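Long-range contact in acetyltransferase (Sinorhizobium meliloti, PDB 4JXR), which probably transfers an acetyl group from acetyl-CoA to an acceptor, as a phosphinothricin acetyltransferase-like member of the GNAT superfamily: residues 74-83 against 174-185. Numbering follows the deposited sequence.
Sequences AFRNRTAYRF and PTEGVYPDTLYR
In this GNAT fold the C-terminal tail packs on the loop joining the antiparallel neighbours 66-74 and 84-91 of the central sheet, with Arg82 gripping Asp181 at the middle of a salt-bridge network. The grip is side-on and falls on one oxygen: Arg82 NH2 lies 2.9 Å from Asp181 OD1, nearly along its C-O axis, while NE reaches the same OD1 at 3.1 Å from above the carboxylate plane. On its own loop, Arg82 NH1 hydrogen-bonds Thr79 O at 2.9 Å, and together with the two bonds to Asp181 this fixes the guanidinium's rotation. Phe83 CE2 lies over one face of that group, toward its rim, and the Arg185 guanidinium over the opposite face, also off-centre. The two like charges come close here, but Asp181 probably offsets them: Arg185 NH1 hydrogen-bonds Asp181 O and makes a salt bridge to Asp181 OD1, and Arg185 NH2 forms a salt bridge with Glu34 of the second subunit. Phe83 is sandwiched, with Arg82 CG over one face and Pro174 CG over the centre of the other, 3.6 Å from the ring centroid in a CH-pi contact; Asp181 OD1 sits at the ring edge, near CZ. Farther along, Tyr184 lays a ring face under Asn77 CB, with Leu183 CB across the opposite face. Tyr184 OH passes 3.7 Å from Ala74 CB and hydrogen-bonds Tyr54 OH. Thr79 tethers the backbone of the same tyrosine: with OG1 beside its own backbone N (chi1 -51°), the hydroxyl donates to Tyr184 O at 2.7 Å, almost in line with the C=O bond.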
loop_
_atom_site.group_PDB
_atom_site.type_symbol
_atom_site.label_atom_id
_atom_site.label_comp_id
_atom_site.label_asym_id
_atom_site.label_seq_id
_atom_site.Cartn_x
_atom_site.Cartn_y
_atom_site.Cartn_z
ATOM N N ALA A 74 -9.419 -3.206 0.384
ATOM C CA ALA A 74 -8.775 -2.051 -0.232
ATOM C C ALA A 74 -7.301 -2.318 -0.451
ATOM O O ALA A 74 -6.631 -2.925 0.387
ATOM C CB ALA A 74 -8.912 -0.852 0.656
ATOM N N PHE A 75 -6.766 -1.753 -1.528
ATOM C CA PHE A 75 -5.320 -1.589 -1.651
ATOM C C PHE A 75 -4.850 -0.541 -0.617
ATOM O O PHE A 75 -3.949 -0.789 0.167
ATOM C CB PHE A 75 -5.019 -1.114 -3.075
ATOM C CG PHE A 75 -3.595 -0.689 -3.256
ATOM C CD1 PHE A 75 -2.577 -1.583 -3.190
ATOM C CD2 PHE A 75 -3.260 0.618 -3.497
ATOM C CE1 PHE A 75 -1.248 -1.192 -3.306
ATOM C CE2 PHE A 75 -1.947 1.031 -3.614
ATOM C CZ PHE A 75 -0.930 0.132 -3.498
ATOM N N ARG A 76 -5.484 0.616 -0.622
ATOM C CA ARG A 76 -5.390 1.657 0.371
ATOM C C ARG A 76 -6.788 2.250 0.514
ATOM O O ARG A 76 -7.498 2.378 -0.450
ATOM C CB ARG A 76 -4.398 2.770 -0.016
ATOM C CG ARG A 76 -2.978 2.328 -0.019
ATOM C CD ARG A 76 -1.888 3.346 -0.402
ATOM N NE ARG A 76 -0.587 2.830 0.016
ATOM C CZ ARG A 76 0.574 3.483 -0.099
ATOM N NH1 ARG A 76 0.657 4.626 -0.757
ATOM N NH2 ARG A 76 1.656 2.964 0.415
ATOM N N ASN A 77 -7.194 2.532 1.737
ATOM C CA ASN A 77 -8.566 2.987 1.989
ATOM C C ASN A 77 -8.696 4.509 1.883
ATOM O O ASN A 77 -9.289 5.130 2.741
ATOM C CB ASN A 77 -9.016 2.513 3.359
ATOM C CG ASN A 77 -8.197 3.115 4.453
ATOM O OD1 ASN A 77 -7.288 3.840 4.228
ATOM N ND2 ASN A 77 -8.575 2.833 5.666
ATOM N N ARG A 78 -8.167 5.104 0.832
ATOM C CA ARG A 78 -8.326 6.511 0.495
ATOM C C ARG A 78 -9.367 6.598 -0.617
ATOM O O ARG A 78 -9.506 5.710 -1.474
ATOM C CB ARG A 78 -7.043 7.204 0.078
ATOM C CG ARG A 78 -5.871 7.276 1.103
ATOM C CD ARG A 78 -6.276 7.518 2.563
ATOM N NE ARG A 78 -5.144 7.916 3.435
ATOM C CZ ARG A 78 -5.252 8.203 4.731
ATOM N NH1 ARG A 78 -4.181 8.573 5.440
ATOM N NH2 ARG A 78 -6.421 8.104 5.342
ATOM N N THR A 79 -10.127 7.685 -0.555
ATOM C CA THR A 79 -11.281 7.897 -1.387
ATOM C C THR A 79 -11.072 7.541 -2.847
ATOM O O THR A 79 -11.879 6.822 -3.451
ATOM C CB THR A 79 -11.779 9.339 -1.253
ATOM O OG1 THR A 79 -11.928 9.670 0.106
ATOM C CG2 THR A 79 -13.088 9.525 -2.012
ATOM N N ALA A 80 -10.024 8.075 -3.469
ATOM C CA ALA A 80 -9.876 7.887 -4.897
ATOM C C ALA A 80 -9.592 6.459 -5.298
ATOM O O ALA A 80 -9.744 6.134 -6.449
ATOM C CB ALA A 80 -8.882 8.848 -5.479
ATOM N N TYR A 81 -9.146 5.610 -4.356
ATOM C CA TYR A 81 -8.913 4.203 -4.601
ATOM C C TYR A 81 -10.149 3.327 -4.447
ATOM O O TYR A 81 -10.062 2.114 -4.504
ATOM C CB TYR A 81 -7.835 3.649 -3.671
ATOM C CG TYR A 81 -6.418 4.072 -3.914
ATOM C CD1 TYR A 81 -5.762 3.764 -5.104
ATOM C CD2 TYR A 81 -5.670 4.678 -2.917
ATOM C CE1 TYR A 81 -4.385 3.989 -5.238
ATOM C CE2 TYR A 81 -4.290 4.948 -3.065
ATOM C CZ TYR A 81 -3.690 4.619 -4.231
ATOM O OH TYR A 81 -2.323 4.849 -4.395
ATOM N N ARG A 82 -11.346 3.920 -4.252
ATOM C CA ARG A 82 -12.488 3.091 -3.863
ATOM C C ARG A 82 -12.915 2.067 -4.903
ATOM O O ARG A 82 -13.547 1.067 -4.524
ATOM C CB ARG A 82 -13.671 3.967 -3.437
ATOM C CG ARG A 82 -14.264 4.840 -4.536
ATOM C CD ARG A 82 -15.124 5.931 -3.907
ATOM N NE ARG A 82 -15.742 6.846 -4.864
ATOM C CZ ARG A 82 -15.122 7.854 -5.465
ATOM N NH1 ARG A 82 -13.849 8.100 -5.229
ATOM N NH2 ARG A 82 -15.805 8.644 -6.293
ATOM N N PHE A 83 -12.609 2.265 -6.165
ATOM C CA PHE A 83 -12.953 1.305 -7.218
ATOM C C PHE A 83 -11.878 0.254 -7.440
ATOM O O PHE A 83 -12.023 -0.594 -8.331
ATOM C CB PHE A 83 -13.257 2.027 -8.542
ATOM C CG PHE A 83 -14.379 3.013 -8.381
ATOM C CD1 PHE A 83 -15.676 2.609 -8.281
ATOM C CD2 PHE A 83 -14.098 4.369 -8.270
ATOM C CE1 PHE A 83 -16.690 3.562 -8.043
ATOM C CE2 PHE A 83 -15.109 5.297 -8.037
ATOM C CZ PHE A 83 -16.374 4.887 -7.939
ATOM N N PRO A 174 -17.814 5.557 -13.171
ATOM C CA PRO A 174 -18.706 4.816 -12.271
ATOM C C PRO A 174 -19.979 5.583 -11.964
ATOM O O PRO A 174 -19.948 6.766 -11.774
ATOM C CB PRO A 174 -17.904 4.579 -10.976
ATOM C CG PRO A 174 -16.567 4.497 -11.524
ATOM C CD PRO A 174 -16.538 5.741 -12.499
ATOM N N THR A 175 -21.007 4.814 -11.686
ATOM C CA THR A 175 -22.294 5.395 -11.326
ATOM C C THR A 175 -22.215 6.055 -9.962
ATOM O O THR A 175 -21.811 5.407 -8.993
ATOM C CB THR A 175 -23.327 4.287 -11.336
ATOM O OG1 THR A 175 -23.292 3.688 -12.640
ATOM C CG2 THR A 175 -24.690 4.826 -11.051
ATOM N N GLU A 176 -22.574 7.343 -9.859
ATOM C CA GLU A 176 -22.545 8.041 -8.600
ATOM C C GLU A 176 -23.567 7.485 -7.647
ATOM O O GLU A 176 -24.715 7.228 -8.002
ATOM C CB GLU A 176 -22.736 9.566 -8.758
ATOM C CG GLU A 176 -21.621 10.245 -9.521
ATOM C CD GLU A 176 -21.872 11.727 -9.679
ATOM O OE1 GLU A 176 -22.825 12.247 -9.040
ATOM O OE2 GLU A 176 -21.113 12.368 -10.447
ATOM N N GLY A 177 -23.168 7.368 -6.410
ATOM C CA GLY A 177 -24.068 7.092 -5.320
ATOM C C GLY A 177 -24.492 5.665 -5.128
ATOM O O GLY A 177 -25.352 5.399 -4.313
ATOM N N VAL A 178 -23.873 4.746 -5.854
ATOM C CA VAL A 178 -24.137 3.338 -5.626
ATOM C C VAL A 178 -22.801 2.667 -5.355
ATOM O O VAL A 178 -21.742 3.055 -5.907
ATOM C CB VAL A 178 -24.832 2.579 -6.768
ATOM C CG1 VAL A 178 -26.102 3.283 -7.247
ATOM C CG2 VAL A 178 -23.987 2.431 -7.969
ATOM N N TYR A 179 -22.844 1.699 -4.445
ATOM C CA TYR A 179 -21.642 0.971 -4.051
ATOM C C TYR A 179 -20.914 0.513 -5.302
ATOM O O TYR A 179 -21.549 0.016 -6.191
ATOM C CB TYR A 179 -22.063 -0.236 -3.191
ATOM C CG TYR A 179 -20.891 -1.012 -2.572
ATOM C CD1 TYR A 179 -20.411 -0.654 -1.348
ATOM C CD2 TYR A 179 -20.300 -2.079 -3.220
ATOM C CE1 TYR A 179 -19.354 -1.341 -0.740
ATOM C CE2 TYR A 179 -19.229 -2.747 -2.654
ATOM C CZ TYR A 179 -18.768 -2.405 -1.402
ATOM O OH TYR A 179 -17.721 -3.111 -0.868
ATOM N N PRO A 180 -19.557 0.627 -5.345
ATOM C CA PRO A 180 -18.641 1.044 -4.255
ATOM C C PRO A 180 -18.311 2.530 -4.266
ATOM O O PRO A 180 -17.399 2.960 -3.552
ATOM C CB PRO A 180 -17.406 0.169 -4.523
ATOM C CG PRO A 180 -17.381 0.118 -6.030
ATOM C CD PRO A 180 -18.829 0.011 -6.446
ATOM N N ASP A 181 -19.044 3.353 -5.029
ATOM C CA ASP A 181 -18.820 4.799 -4.994
ATOM C C ASP A 181 -19.026 5.360 -3.610
ATOM O O ASP A 181 -18.491 6.434 -3.297
ATOM C CB ASP A 181 -19.791 5.499 -5.959
ATOM C CG ASP A 181 -19.475 6.938 -6.129
ATOM O OD1 ASP A 181 -18.334 7.287 -6.456
ATOM O OD2 ASP A 181 -20.402 7.783 -5.959
ATOM N N THR A 182 -19.820 4.685 -2.807
ATOM C CA THR A 182 -20.147 5.099 -1.462
ATOM C C THR A 182 -19.071 4.804 -0.408
ATOM O O THR A 182 -19.214 5.200 0.740
ATOM C CB THR A 182 -21.446 4.432 -1.034
ATOM O OG1 THR A 182 -21.299 3.033 -1.271
ATOM C CG2 THR A 182 -22.602 4.932 -1.864
ATOM N N LEU A 183 -17.999 4.072 -0.784
ATOM C CA LEU A 183 -16.918 3.777 0.158
ATOM C C LEU A 183 -16.013 4.969 0.329
ATOM O O LEU A 183 -15.666 5.684 -0.604
ATOM C CB LEU A 183 -16.060 2.617 -0.336
ATOM C CG LEU A 183 -16.612 1.229 -0.150
ATOM C CD1 LEU A 183 -15.736 0.249 -0.886
ATOM C CD2 LEU A 183 -16.647 0.870 1.302
ATOM N N TYR A 184 -15.547 5.121 1.561
ATOM C CA TYR A 184 -14.487 6.062 1.881
ATOM C C TYR A 184 -14.838 7.501 1.589
ATOM O O TYR A 184 -14.009 8.272 1.146
ATOM C CB TYR A 184 -13.135 5.668 1.233
ATOM C CG TYR A 184 -12.825 4.184 1.445
ATOM C CD1 TYR A 184 -12.964 3.564 2.682
ATOM C CD2 TYR A 184 -12.383 3.412 0.415
ATOM C CE1 TYR A 184 -12.749 2.208 2.843
ATOM C CE2 TYR A 184 -12.158 2.051 0.542
ATOM C CZ TYR A 184 -12.374 1.459 1.756
ATOM O OH TYR A 184 -12.197 0.095 1.973
ATOM N N ARG A 185 -16.092 7.885 1.832
ATOM C CA ARG A 185 -16.593 9.231 1.575
ATOM C C ARG A 185 -16.847 9.892 2.926
ATOM O O ARG A 185 -17.112 9.218 3.910
ATOM C CB ARG A 185 -17.871 9.216 0.745
ATOM C CG ARG A 185 -17.803 8.326 -0.454
ATOM C CD ARG A 185 -16.679 8.600 -1.447
ATOM N NE ARG A 185 -16.692 9.922 -2.047
ATOM C CZ ARG A 185 -17.393 10.202 -3.124
ATOM N NH1 ARG A 185 -18.167 9.312 -3.732
ATOM N NH2 ARG A 185 -17.294 11.419 -3.634
#